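Local atomic coordinates of putative cytochrome P450 120 (Synechocystis sp., PDB entry 2VE3), a protein that binds heme and retinoic acid and probably acts as a cytochrome P450 monooxygenase, inserting oxygen into an organic substrate. Residues L259-S264 with I315-G320; V382-G385 with E390-G393. All blocks are in the same frame, centred on the assembly; numbering follows the deposited sequence.

Contact 1: residues L259-S264 with I315-G320; sequences LTSALS and IPPVGG. With HEM (protoporphyrin IX containing Fe), chain C; REA (retinoic acid), chain D.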
# COMPACT_ATOMS: atom_id res chain seq x y z
N LEU A 259 -1.51 0.50 -5.00
CA LEU A 259 -1.98 -0.23 -6.17
C LEU A 259 -1.05 -0.11 -7.36
O LEU A 259 -0.95 -1.04 -8.14
CB LEU A 259 -3.42 0.13 -6.53
CG LEU A 259 -4.26 -0.85 -5.71
CD1 LEU A 259 -5.36 -0.17 -4.94
CD2 LEU A 259 -4.75 -2.04 -6.58
N THR A 260 -0.39 1.03 -7.50
CA THR A 260 0.69 1.16 -8.49
C THR A 260 1.76 0.07 -8.32
O THR A 260 2.13 -0.59 -9.28
CB THR A 260 1.34 2.53 -8.40
OG1 THR A 260 0.43 3.52 -8.92
CG2 THR A 260 2.61 2.55 -9.20
N SER A 261 2.26 -0.10 -7.10
CA SER A 261 3.20 -1.17 -6.78
C SER A 261 2.63 -2.59 -7.02
O SER A 261 3.25 -3.39 -7.74
CB SER A 261 3.72 -0.99 -5.35
OG SER A 261 4.70 -1.96 -5.04
N ALA A 262 1.45 -2.90 -6.46
CA ALA A 262 0.88 -4.24 -6.60
C ALA A 262 0.72 -4.64 -8.07
O ALA A 262 1.04 -5.77 -8.44
CB ALA A 262 -0.45 -4.36 -5.84
N LEU A 263 0.26 -3.71 -8.91
CA LEU A 263 -0.01 -4.02 -10.32
C LEU A 263 1.22 -4.06 -11.20
O LEU A 263 1.24 -4.83 -12.15
CB LEU A 263 -1.04 -3.06 -10.95
CG LEU A 263 -2.39 -2.82 -10.26
CD1 LEU A 263 -3.21 -1.90 -11.15
CD2 LEU A 263 -3.16 -4.11 -9.92
N SER A 264 2.23 -3.21 -10.92
CA SER A 264 3.53 -3.37 -11.59
C SER A 264 4.15 -4.71 -11.20
O SER A 264 4.73 -5.39 -12.06
CB SER A 264 4.53 -2.24 -11.31
OG SER A 264 4.65 -1.96 -9.93
N ILE A 315 6.50 -9.51 -3.43
CA ILE A 315 6.83 -8.08 -3.53
C ILE A 315 5.79 -7.24 -2.77
O ILE A 315 4.84 -6.75 -3.37
CB ILE A 315 6.90 -7.61 -5.00
CG1 ILE A 315 7.83 -8.51 -5.84
CG2 ILE A 315 7.39 -6.16 -5.08
CD1 ILE A 315 7.74 -8.22 -7.33
N PRO A 316 5.96 -7.07 -1.45
CA PRO A 316 4.91 -6.38 -0.70
C PRO A 316 4.93 -4.86 -1.01
O PRO A 316 6.00 -4.23 -0.96
CB PRO A 316 5.28 -6.65 0.77
CG PRO A 316 6.45 -7.62 0.74
CD PRO A 316 7.09 -7.44 -0.59
N PRO A 317 3.77 -4.29 -1.35
CA PRO A 317 3.72 -2.85 -1.74
C PRO A 317 4.17 -1.92 -0.62
O PRO A 317 4.76 -0.86 -0.88
CB PRO A 317 2.22 -2.62 -2.04
CG PRO A 317 1.71 -3.99 -2.37
CD PRO A 317 2.43 -4.91 -1.42
N VAL A 318 3.85 -2.29 0.62
CA VAL A 318 4.15 -1.49 1.82
C VAL A 318 5.19 -2.28 2.61
O VAL A 318 4.95 -3.45 2.94
CB VAL A 318 2.89 -1.25 2.69
CG1 VAL A 318 3.24 -0.49 3.98
CG2 VAL A 318 1.84 -0.48 1.89
N GLY A 319 6.34 -1.65 2.86
CA GLY A 319 7.48 -2.33 3.47
C GLY A 319 7.34 -2.65 4.95
O GLY A 319 7.88 -3.65 5.45
N GLY A 320 6.61 -1.79 5.67
CA GLY A 320 6.42 -1.99 7.08
C GLY A 320 5.76 -0.79 7.73
O GLY A 320 5.48 0.20 7.04
CHA HEM C . -3.10 0.62 6.61
CHB HEM C . -0.95 -2.12 3.23
CHC HEM C . -4.14 -0.56 -0.10
CHD HEM C . -5.93 2.57 3.10
C1A HEM C . -2.23 -0.28 6.01
C2A HEM C . -1.15 -1.02 6.64
C3A HEM C . -0.58 -1.79 5.69
C4A HEM C . -1.25 -1.54 4.45
CMA HEM C . 0.62 -2.75 5.86
CAA HEM C . -0.79 -0.96 8.14
CBA HEM C . 0.29 0.07 8.45
CGA HEM C . 0.42 0.14 9.96
O1A HEM C . 0.81 -0.90 10.56
O2A HEM C . 0.14 1.23 10.55
C1B HEM C . -1.65 -1.97 2.05
C2B HEM C . -1.44 -2.72 0.81
C3B HEM C . -2.33 -2.29 -0.10
C4B HEM C . -3.12 -1.26 0.52
CMB HEM C . -0.37 -3.82 0.64
CAB HEM C . -2.52 -2.74 -1.59
CBB HEM C . -2.35 -4.01 -2.01
C1C HEM C . -4.95 0.39 0.47
C2C HEM C . -6.07 1.05 -0.16
C3C HEM C . -6.58 1.92 0.73
C4C HEM C . -5.76 1.85 1.94
CMC HEM C . -6.60 0.74 -1.58
CAC HEM C . -7.82 2.84 0.54
CBC HEM C . -7.83 3.93 -0.24
C1D HEM C . -5.28 2.40 4.30
C2D HEM C . -5.43 3.28 5.43
C3D HEM C . -4.54 2.69 6.53
C4D HEM C . -3.97 1.48 5.96
CMD HEM C . -6.29 4.57 5.50
CAD HEM C . -4.32 3.22 7.96
CBD HEM C . -5.09 2.33 8.93
CGD HEM C . -4.93 2.83 10.35
O1D HEM C . -5.71 2.35 11.21
O2D HEM C . -4.05 3.69 10.64
NA HEM C . -2.26 -0.62 4.68
NB HEM C . -2.67 -1.08 1.82
NC HEM C . -4.77 0.90 1.75
ND HEM C . -4.43 1.35 4.65
FE HEM C . -3.74 -0.08 3.25
C1 REA D . -0.40 3.42 3.82
C2 REA D . -1.61 4.17 4.37
C3 REA D . -1.34 4.63 5.80
C4 REA D . -0.23 5.68 5.81
C5 REA D . 0.94 5.32 4.93
C6 REA D . 0.87 4.27 3.99
C7 REA D . 2.04 4.01 3.15
C8 REA D . 3.19 3.30 3.71
C9 REA D . 4.42 3.18 2.90
C10 REA D . 5.63 2.89 3.63
C11 REA D . 6.62 1.91 3.21
C12 REA D . 7.49 1.51 4.32
C13 REA D . 8.94 1.44 4.20
C14 REA D . 9.58 0.91 5.34
C15 REA D . 10.85 0.21 5.34
C16 REA D . -0.20 2.10 4.61
C17 REA D . -0.69 3.11 2.35
C18 REA D . 2.20 6.14 5.06
C19 REA D . 4.44 3.40 1.40
C20 REA D . 9.66 1.91 2.97
O1 REA D . 11.44 -0.02 4.27
O2 REA D . 11.36 -0.15 6.41
O HOH W 1 4.31 -4.63 -5.11
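Ser-261 on the long helix 241-272 comes closest to Pro-317, their CA atoms 5.3 Å apart, where the chain runs irregularly from helix 302-314 toward strand 320-325. The Ser-261 hydroxyl stands anti to its backbone N (chi1 -176°), which brings OG beside the CA-CB edge of Pro-317, 3.6 Å from CA. At the next residue, the methyl of Ala-262 meets CG of the same ring, CB to CG 4.1 Å; a small residue suits a helix that passes this near a rigid loop. The polar link is indirect. A water is hydrogen-bonded to Ser-261 OG at 2.7 Å and donates to Ile-315 O at 2.8 Å. On its other flank the Pro-317 ring meets the heme, CD 3.6 Å from the methyl CMB. Val-318 touches both ligands: CG2 lies 3.5 Å from heme CHB, CG1 3.8 Å from C8 of retinoic acid and also near heme CMA. At Gly-319 a CB would be crowded by retinoic acid C13, so glycine suits the place. The water thus satisfies the Ile-315 carbonyl just past the helix and shares the buried Ser-261 hydroxyl with Pro-430 O, while Pro-317 and Val-318 offer the heme apolar surface and Val-318 and the glycine backbone line the retinoic acid pocket.

Contact 2: residues V382-G385 with E390-G393; sequences VPFG and ECLG. With HEM (protoporphyrin IX containing Fe), chain C.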
# COMPACT_ATOMS: atom_id res chain seq x y z
N VAL A 382 1.62 -11.00 5.99
CA VAL A 382 1.11 -9.73 6.50
C VAL A 382 1.27 -8.53 5.53
O VAL A 382 1.78 -7.48 5.94
CB VAL A 382 1.72 -9.40 7.88
CG1 VAL A 382 1.16 -10.35 8.96
CG2 VAL A 382 3.26 -9.39 7.85
N PRO A 383 0.80 -8.67 4.28
CA PRO A 383 0.89 -7.59 3.28
C PRO A 383 0.01 -6.38 3.67
O PRO A 383 0.30 -5.25 3.27
CB PRO A 383 0.37 -8.25 1.99
CG PRO A 383 -0.56 -9.35 2.50
CD PRO A 383 0.10 -9.86 3.75
N PHE A 384 -1.03 -6.62 4.46
CA PHE A 384 -1.94 -5.57 4.96
C PHE A 384 -1.76 -5.27 6.45
O PHE A 384 -2.60 -4.60 7.06
CB PHE A 384 -3.40 -5.93 4.66
CG PHE A 384 -3.68 -6.16 3.19
CD1 PHE A 384 -3.79 -5.07 2.30
CD2 PHE A 384 -3.81 -7.45 2.69
CE1 PHE A 384 -4.05 -5.28 0.95
CE2 PHE A 384 -4.07 -7.66 1.33
CZ PHE A 384 -4.19 -6.58 0.46
N GLY A 385 -0.68 -5.77 7.03
CA GLY A 385 -0.43 -5.60 8.46
C GLY A 385 -1.31 -6.52 9.30
O GLY A 385 -1.67 -7.63 8.88
N GLU A 390 -4.52 -2.68 10.91
CA GLU A 390 -4.65 -3.47 9.69
C GLU A 390 -5.33 -2.66 8.58
O GLU A 390 -6.37 -2.04 8.81
CB GLU A 390 -5.43 -4.75 9.96
CG GLU A 390 -5.34 -5.75 8.83
CD GLU A 390 -5.95 -7.11 9.17
OE1 GLU A 390 -6.04 -7.48 10.36
OE2 GLU A 390 -6.33 -7.82 8.22
N CYS A 391 -4.74 -2.68 7.39
CA CYS A 391 -5.27 -1.96 6.24
C CYS A 391 -6.79 -1.97 6.21
O CYS A 391 -7.43 -3.03 6.33
CB CYS A 391 -4.71 -2.51 4.94
SG CYS A 391 -5.52 -1.90 3.44
N LEU A 392 -7.34 -0.77 6.04
CA LEU A 392 -8.76 -0.54 6.02
C LEU A 392 -9.30 -0.70 4.60
O LEU A 392 -10.49 -0.95 4.39
CB LEU A 392 -8.97 0.88 6.51
CG LEU A 392 -10.27 1.53 6.93
CD1 LEU A 392 -9.93 2.57 7.97
CD2 LEU A 392 -10.91 2.17 5.75
N GLY A 393 -8.41 -0.58 3.62
CA GLY A 393 -8.81 -0.58 2.22
C GLY A 393 -8.47 -1.85 1.48
O GLY A 393 -8.57 -1.90 0.26
CHA HEM C . -3.10 0.62 6.61
CHB HEM C . -0.95 -2.12 3.23
CHC HEM C . -4.14 -0.56 -0.10
CHD HEM C . -5.93 2.57 3.10
C1A HEM C . -2.23 -0.28 6.01
C2A HEM C . -1.15 -1.02 6.64
C3A HEM C . -0.58 -1.79 5.69
C4A HEM C . -1.25 -1.54 4.45
CMA HEM C . 0.62 -2.75 5.86
CAA HEM C . -0.79 -0.96 8.14
CBA HEM C . 0.29 0.07 8.45
CGA HEM C . 0.42 0.14 9.96
O1A HEM C . 0.81 -0.90 10.56
O2A HEM C . 0.14 1.23 10.55
C1B HEM C . -1.65 -1.97 2.05
C2B HEM C . -1.44 -2.72 0.81
C3B HEM C . -2.33 -2.29 -0.10
C4B HEM C . -3.12 -1.26 0.52
CMB HEM C . -0.37 -3.82 0.64
CAB HEM C . -2.52 -2.74 -1.59
CBB HEM C . -2.35 -4.01 -2.01
C1C HEM C . -4.95 0.39 0.47
C2C HEM C . -6.07 1.05 -0.16
C3C HEM C . -6.58 1.92 0.73
C4C HEM C . -5.76 1.85 1.94
CMC HEM C . -6.60 0.74 -1.58
CAC HEM C . -7.82 2.84 0.54
CBC HEM C . -7.83 3.93 -0.24
C1D HEM C . -5.28 2.40 4.30
C2D HEM C . -5.43 3.28 5.43
C3D HEM C . -4.54 2.69 6.53
C4D HEM C . -3.97 1.48 5.96
CMD HEM C . -6.29 4.57 5.50
CAD HEM C . -4.32 3.22 7.96
CBD HEM C . -5.09 2.33 8.93
CGD HEM C . -4.93 2.83 10.35
O1D HEM C . -5.71 2.35 11.21
O2D HEM C . -4.05 3.69 10.64
NA HEM C . -2.26 -0.62 4.68
NB HEM C . -2.67 -1.08 1.82
NC HEM C . -4.77 0.90 1.75
ND HEM C . -4.43 1.35 4.65
FE HEM C . -3.74 -0.08 3.25
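Phe-384 and Cys-391 are joined first by a backbone hydrogen bond, Cys-391 N to Phe-384 O, 2.9 Å long, nearly straight at 165° and lying in the carbonyl plane. The same oxygen also has Glu-390 CA close by, in a CA-H...O contact. A type I turn from Val-382 to Gly-385 sets up this carbonyl, and Gly-385 adopts a positive phi that glycine tolerates readily.

Metal coordination comes next: Cys-391 SG, anti to its backbone N (chi1 169°), reaches the heme iron at 2.6 Å as the axial ligand. Apolar and sulfur-aromatic contacts lie beside it. The CB atoms of Phe-384 and Cys-391 touch at 3.7 Å, and SG lies obliquely to the phenyl ring, 5.0 Å from its centroid. Ring atom CE1 approaches heme C3B at 3.6 Å, obliquely. At Gly-393, which caps helix 394-411 at its N-terminal end, CA sits 3.7 Å from heme C3C; a side chain would collide with the porphyrin.

Charge is kept to the outside of the loop, where extended Glu-390 passes its CG by Phe-384 O and forms a salt bridge, OE2 with Lys-394 NZ. This is the cysteine-ligand loop of the P450 fold: the backbone hydrogen bond fixes the start of Cys-391, and the Phe-384 ring packs beside its CB and sulfur, so that together they position the axial ligand.

How the contacts relate
Both contacts lie deep in the protein and meet the heme, with centres 12 Å apart, and with nearest atoms about 5 Å apart they do not touch. Contact 1 joins helix 241-272 to the loop before strand 320-325, bringing together elements distant in sequence; contact 2 folds one loop back on itself ahead of helix 394-411. That helix serves both, since Met-401 packs on Ala-262 and Lys-394 pairs with Glu-390. Their chemistry follows their place: contact 1 is apolar with a bridging water and also borders retinoic acid, whereas contact 2 relies on a direct backbone bond, an aromatic ring and a metal-bound sulfur, with a partly exposed charge at its margin.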